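Local coordinates for protein pyoverdine synthetase F (Pseudomonas aeruginosa PAO1, PDB 6CUL) that adopts an alpha/beta fold, built round a mixed seven-stranded sheet with helices packed against it, at residues Pro25-Gly28 / Glu29-Met33; Arg130-Asp133 / Thr134-Leu138. One frame throughout, in Å; residues are numbered along the deposited sequence.

Contact 1 of 2, residues Pro25-Gly28 / Glu29-Met33; sequences PYKG and EQRYM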
loop_
_atom_site.group_PDB
_atom_site.type_symbol
_atom_site.label_atom_id
_atom_site.label_comp_id
_atom_site.label_asym_id
_atom_site.label_seq_id
_atom_site.Cartn_x
_atom_site.Cartn_y
_atom_site.Cartn_z
ATOM N N PRO A 25 12.832 4.425 -15.390
ATOM C CA PRO A 25 12.747 4.448 -16.827
ATOM C C PRO A 25 11.408 3.801 -17.273
ATOM O O PRO A 25 11.057 2.760 -16.843
ATOM C CB PRO A 25 13.944 3.625 -17.237
ATOM C CG PRO A 25 14.376 2.896 -16.039
ATOM C CD PRO A 25 14.062 3.800 -14.931
ATOM N N TYR A 26 10.708 4.482 -18.162
ATOM C CA TYR A 26 9.395 4.130 -18.654
ATOM C C TYR A 26 9.312 4.544 -20.100
ATOM O O TYR A 26 9.920 5.512 -20.450
ATOM C CB TYR A 26 8.384 4.948 -17.838
ATOM C CG TYR A 26 6.981 4.826 -18.273
ATOM C CD1 TYR A 26 6.182 3.812 -17.810
ATOM C CD2 TYR A 26 6.453 5.696 -19.157
ATOM C CE1 TYR A 26 4.915 3.670 -18.241
ATOM C CE2 TYR A 26 5.192 5.554 -19.584
ATOM C CZ TYR A 26 4.440 4.537 -19.123
ATOM O OH TYR A 26 3.195 4.444 -19.534
ATOM N N LYS A 27 8.757 3.700 -20.974
ATOM C CA LYS A 27 8.547 4.079 -22.364
ATOM C C LYS A 27 9.789 4.629 -23.087
ATOM O O LYS A 27 9.673 5.533 -23.925
ATOM C CB LYS A 27 7.609 5.238 -22.348
ATOM C CG LYS A 27 6.225 4.982 -22.748
ATOM C CD LYS A 27 5.476 6.297 -22.613
ATOM C CE LYS A 27 5.418 7.086 -23.888
ATOM N NZ LYS A 27 4.819 8.380 -23.538
ATOM N N GLY A 28 10.963 4.127 -22.816
ATOM C CA GLY A 28 12.132 4.703 -23.398
ATOM C C GLY A 28 12.679 5.938 -22.689
ATOM O O GLY A 28 13.704 6.411 -23.056
ATOM N N GLU A 29 11.999 6.510 -21.717
ATOM C CA GLU A 29 12.580 7.594 -20.933
ATOM C C GLU A 29 12.360 7.466 -19.463
ATOM O O GLU A 29 12.673 6.470 -19.018
ATOM C CB GLU A 29 12.363 8.973 -21.473
ATOM C CG GLU A 29 13.729 9.552 -21.774
ATOM C CD GLU A 29 14.774 9.114 -20.769
ATOM O OE1 GLU A 29 14.866 9.713 -19.709
ATOM O OE2 GLU A 29 15.521 8.183 -21.035
ATOM N N GLN A 30 11.843 8.427 -18.723
ATOM C CA GLN A 30 11.671 8.234 -17.282
ATOM C C GLN A 30 10.391 8.754 -16.667
ATOM O O GLN A 30 9.780 9.613 -17.222
ATOM C CB GLN A 30 12.863 8.821 -16.584
ATOM C CG GLN A 30 13.868 7.755 -16.239
ATOM C CD GLN A 30 14.930 8.258 -15.332
ATOM O OE1 GLN A 30 15.360 9.409 -15.417
ATOM N NE2 GLN A 30 15.330 7.412 -14.413
ATOM N N ARG A 31 9.973 8.213 -15.521
ATOM C CA ARG A 31 8.752 8.651 -14.952
ATOM C C ARG A 31 9.070 8.660 -13.456
ATOM O O ARG A 31 9.753 7.838 -12.952
ATOM C CB ARG A 31 7.667 7.616 -15.227
ATOM C CG ARG A 31 6.390 8.064 -15.893
ATOM C CD ARG A 31 6.629 8.525 -17.297
ATOM N NE ARG A 31 5.478 8.775 -18.135
ATOM C CZ ARG A 31 5.591 9.155 -19.389
ATOM N NH1 ARG A 31 6.759 9.270 -19.934
ATOM N NH2 ARG A 31 4.555 9.434 -20.114
ATOM N N TYR A 32 8.519 9.580 -12.738
ATOM C CA TYR A 32 8.698 9.639 -11.311
ATOM C C TYR A 32 7.741 8.686 -10.616
ATOM O O TYR A 32 6.581 8.799 -10.764
ATOM C CB TYR A 32 8.494 11.068 -10.832
ATOM C CG TYR A 32 8.478 11.234 -9.357
ATOM C CD1 TYR A 32 9.638 11.320 -8.622
ATOM C CD2 TYR A 32 7.313 11.306 -8.711
ATOM C CE1 TYR A 32 9.607 11.465 -7.295
ATOM C CE2 TYR A 32 7.276 11.451 -7.390
ATOM C CZ TYR A 32 8.424 11.540 -6.684
ATOM O OH TYR A 32 8.253 11.663 -5.375
HETATM N N MSE A 33 8.250 7.746 -9.847
HETATM C CA MSE A 33 7.414 6.751 -9.185
HETATM C C MSE A 33 6.858 7.327 -7.939
HETATM O O MSE A 33 7.439 7.202 -6.901
HETATM C CB MSE A 33 8.207 5.512 -8.832
HETATM C CG MSE A 33 7.452 4.312 -8.317
HETATM SE SE MSE A 33 6.021 3.645 -9.408
HETATM C CE MSE A 33 6.964 2.380 -10.443
#

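Contact 2 of 2, residues Arg130-Asp133 / Thr134-Leu138; sequences RLHD and TLVEL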
loop_
_atom_site.group_PDB
_atom_site.type_symbol
_atom_site.label_atom_id
_atom_site.label_comp_id
_atom_site.label_asym_id
_atom_site.label_seq_id
_atom_site.Cartn_x
_atom_site.Cartn_y
_atom_site.Cartn_z
ATOM N N ARG A 130 -0.821 -2.644 19.877
ATOM C CA ARG A 130 -0.249 -1.312 19.728
ATOM C C ARG A 130 -0.808 -0.573 18.498
ATOM O O ARG A 130 -0.824 0.609 18.493
ATOM C CB ARG A 130 1.255 -1.358 19.596
ATOM C CG ARG A 130 2.029 -1.198 20.867
ATOM C CD ARG A 130 3.538 -1.199 20.665
ATOM N NE ARG A 130 4.061 -2.321 19.881
ATOM C CZ ARG A 130 5.065 -2.243 19.010
ATOM N NH1 ARG A 130 5.650 -1.121 18.770
ATOM N NH2 ARG A 130 5.440 -3.313 18.372
ATOM N N LEU A 131 -1.156 -1.239 17.425
ATOM C CA LEU A 131 -1.780 -0.536 16.332
ATOM C C LEU A 131 -3.090 0.144 16.784
ATOM O O LEU A 131 -3.256 1.310 16.593
ATOM C CB LEU A 131 -2.013 -1.469 15.137
ATOM C CG LEU A 131 -0.822 -1.987 14.342
ATOM C CD1 LEU A 131 -1.215 -2.756 13.132
ATOM C CD2 LEU A 131 0.082 -0.891 13.907
ATOM N N HIS A 132 -3.967 -0.635 17.404
ATOM C CA HIS A 132 -5.275 -0.222 17.903
ATOM C C HIS A 132 -5.255 0.914 18.830
ATOM O O HIS A 132 -6.057 1.767 18.798
ATOM C CB HIS A 132 -5.958 -1.384 18.624
ATOM C CG HIS A 132 -7.250 -1.019 19.275
ATOM N ND1 HIS A 132 -7.343 -0.679 20.598
ATOM C CD2 HIS A 132 -8.499 -0.922 18.786
ATOM C CE1 HIS A 132 -8.581 -0.380 20.889
ATOM N NE2 HIS A 132 -9.304 -0.536 19.810
ATOM N N ASP A 133 -4.307 0.858 19.692
ATOM C CA ASP A 133 -4.119 1.796 20.774
ATOM C C ASP A 133 -3.709 3.139 20.278
ATOM O O ASP A 133 -4.260 4.095 20.693
ATOM C CB ASP A 133 -3.040 1.323 21.739
ATOM C CG ASP A 133 -3.519 0.346 22.766
ATOM O OD1 ASP A 133 -4.534 -0.301 22.612
ATOM O OD2 ASP A 133 -2.803 0.198 23.734
ATOM N N THR A 134 -2.744 3.213 19.428
ATOM C CA THR A 134 -2.419 4.514 18.939
ATOM C C THR A 134 -3.305 5.074 17.852
ATOM O O THR A 134 -3.112 6.183 17.554
ATOM C CB THR A 134 -1.010 4.698 18.468
ATOM O OG1 THR A 134 -0.740 6.076 18.480
ATOM C CG2 THR A 134 -0.879 4.274 17.100
ATOM N N LEU A 135 -4.155 4.329 17.179
ATOM C CA LEU A 135 -5.034 4.960 16.263
ATOM C C LEU A 135 -5.896 5.801 17.176
ATOM O O LEU A 135 -5.996 6.975 17.015
ATOM C CB LEU A 135 -5.816 3.910 15.509
ATOM C CG LEU A 135 -4.949 3.203 14.483
ATOM C CD1 LEU A 135 -5.637 2.091 13.772
ATOM C CD2 LEU A 135 -4.491 4.212 13.516
ATOM N N VAL A 136 -6.338 5.152 18.248
ATOM C CA VAL A 136 -7.169 5.718 19.277
ATOM C C VAL A 136 -6.423 6.880 19.841
ATOM O O VAL A 136 -6.993 7.872 20.037
ATOM C CB VAL A 136 -7.495 4.729 20.357
ATOM C CG1 VAL A 136 -8.251 5.400 21.449
ATOM C CG2 VAL A 136 -8.277 3.590 19.800
ATOM N N GLU A 137 -5.134 6.792 19.999
ATOM C CA GLU A 137 -4.408 7.973 20.387
ATOM C C GLU A 137 -4.568 9.078 19.319
ATOM O O GLU A 137 -4.310 10.227 19.611
ATOM C CB GLU A 137 -2.962 7.663 20.634
ATOM C CG GLU A 137 -2.446 7.842 22.043
ATOM C CD GLU A 137 -0.977 7.560 22.108
ATOM O OE1 GLU A 137 -0.585 6.591 22.740
ATOM O OE2 GLU A 137 -0.212 8.266 21.467
ATOM N N LEU A 138 -4.865 8.699 18.102
ATOM C CA LEU A 138 -5.133 9.684 17.092
ATOM C C LEU A 138 -6.651 10.026 16.834
ATOM O O LEU A 138 -6.923 10.929 16.111
ATOM C CB LEU A 138 -4.458 9.248 15.806
ATOM C CG LEU A 138 -3.022 8.773 15.820
ATOM C CD1 LEU A 138 -2.840 7.787 14.713
ATOM C CD2 LEU A 138 -2.045 9.878 15.696
#

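Contact 1 of 2, residues Pro25-Gly28 / Glu29-Met33
Y26 and R31 lie diagonally across a tight hairpin, and their side chains make its main contact. With CG anti to the backbone N (chi1 175°), the Y26 ring comes to rest against the arginine, its CD2 over one face of the guanidinium, toward the rim. R31 meets it by bending at chi2 (66°), which carries CD to 3.4 Å from Y26 CD2 and brings NE obliquely onto the ring, 3.4 Å from that same carbon. Ring and guanidinium planes stand 40° apart, so the two groups are well short of a flat stack. K27 also reaches a guanidinium face with its CD and leaves K27 NZ 3.6 Å from R31 NH2, a proximity of like charges that is probably eased by solvent at this exposed end. On the face that carries P25 and Q30 the packing is lighter: Q30 CG lies 3.5 Å from P25 CA, and the amide NE2 lies 3.9 Å from P25 CD. Backbone bonds close the pair Y26-E29 in both directions, Y26 N to E29 O at 2.9 Å and E29 N to Y26 O at 2.6 Å. Beyond the hairpin, Y26 meets W253 and makes a weak bond through OH to N254, both on helix 248-271. K27 and G28 form the corner of a type I' turn, the classic connection of a two-residue beta hairpin.

Contact 2 of 2, residues Arg130-Asp133 / Thr134-Leu138
T134 turns its methyl group toward two carbonyls of the preceding turn, CG2 lying 3.8 Å from L131 O and 3.9 Å from R130 O. Its chi1 of -160° sets OG1 anti to the backbone N and leaves CG2 between that N and the carbonyl carbon. The N-H of T134 makes a weak bond to R130 O; the bond from L135 N to L131 O is firmer, at 3.2 Å.

D133 serves the helix in two ways. Its carbonyl O accepts a bond from E137 N at 2.9 Å, and its carboxylate is shared between neighbours: OD1 lies in the plane of the H132 ring, at its edge, and takes a weak but nearly straight bond from ND1 (3.5 Å from H132 ND1 to D133 OD1, 170° at the hydrogen), and OD2 forms a salt bridge with R129 one turn earlier.

V136 packs back over the carbonyls of H132 and D133. Its CB is 3.3 Å from D133 O, while CG2 sits 3.0 Å from H132 O, which also takes a weak bond from V136 N. The chi1 of 175° turns CG2 beside the backbone N, where it comes over one face of the H132 imidazole. This CH-pi contact, 4.3 Å from V136 CG2 to the centroid of the H132 ring, is displaced toward the ring's rim.

The contact lies at the C-terminal end of helix 118-136. L135 and L138 pack on I59 and V56 of strand 55-60, L131 touches V106 in a loop, and H132 and V136 meet F162 of another loop.

In the fold
Following the chain from the N terminus, contact 1 comes first: strand 23-26 turns straight back into strand 29-32, a hairpin separate from the main sheet that leans on helix 248-271, close to the C terminus. Contact 2 opens about a hundred residues later, within the last turns of helix 118-136, just before strand 142-145 enters the mixed sheet. The two are in series; neither crosses nor encloses the other. Each is strictly local, and they lie on opposite sides of the chain's centre, with centres about 39 Å apart. Contact 1 thus belongs to a surface hairpin held by the C-terminal helix, contact 2 to a helix packed against sheet strand 55-60.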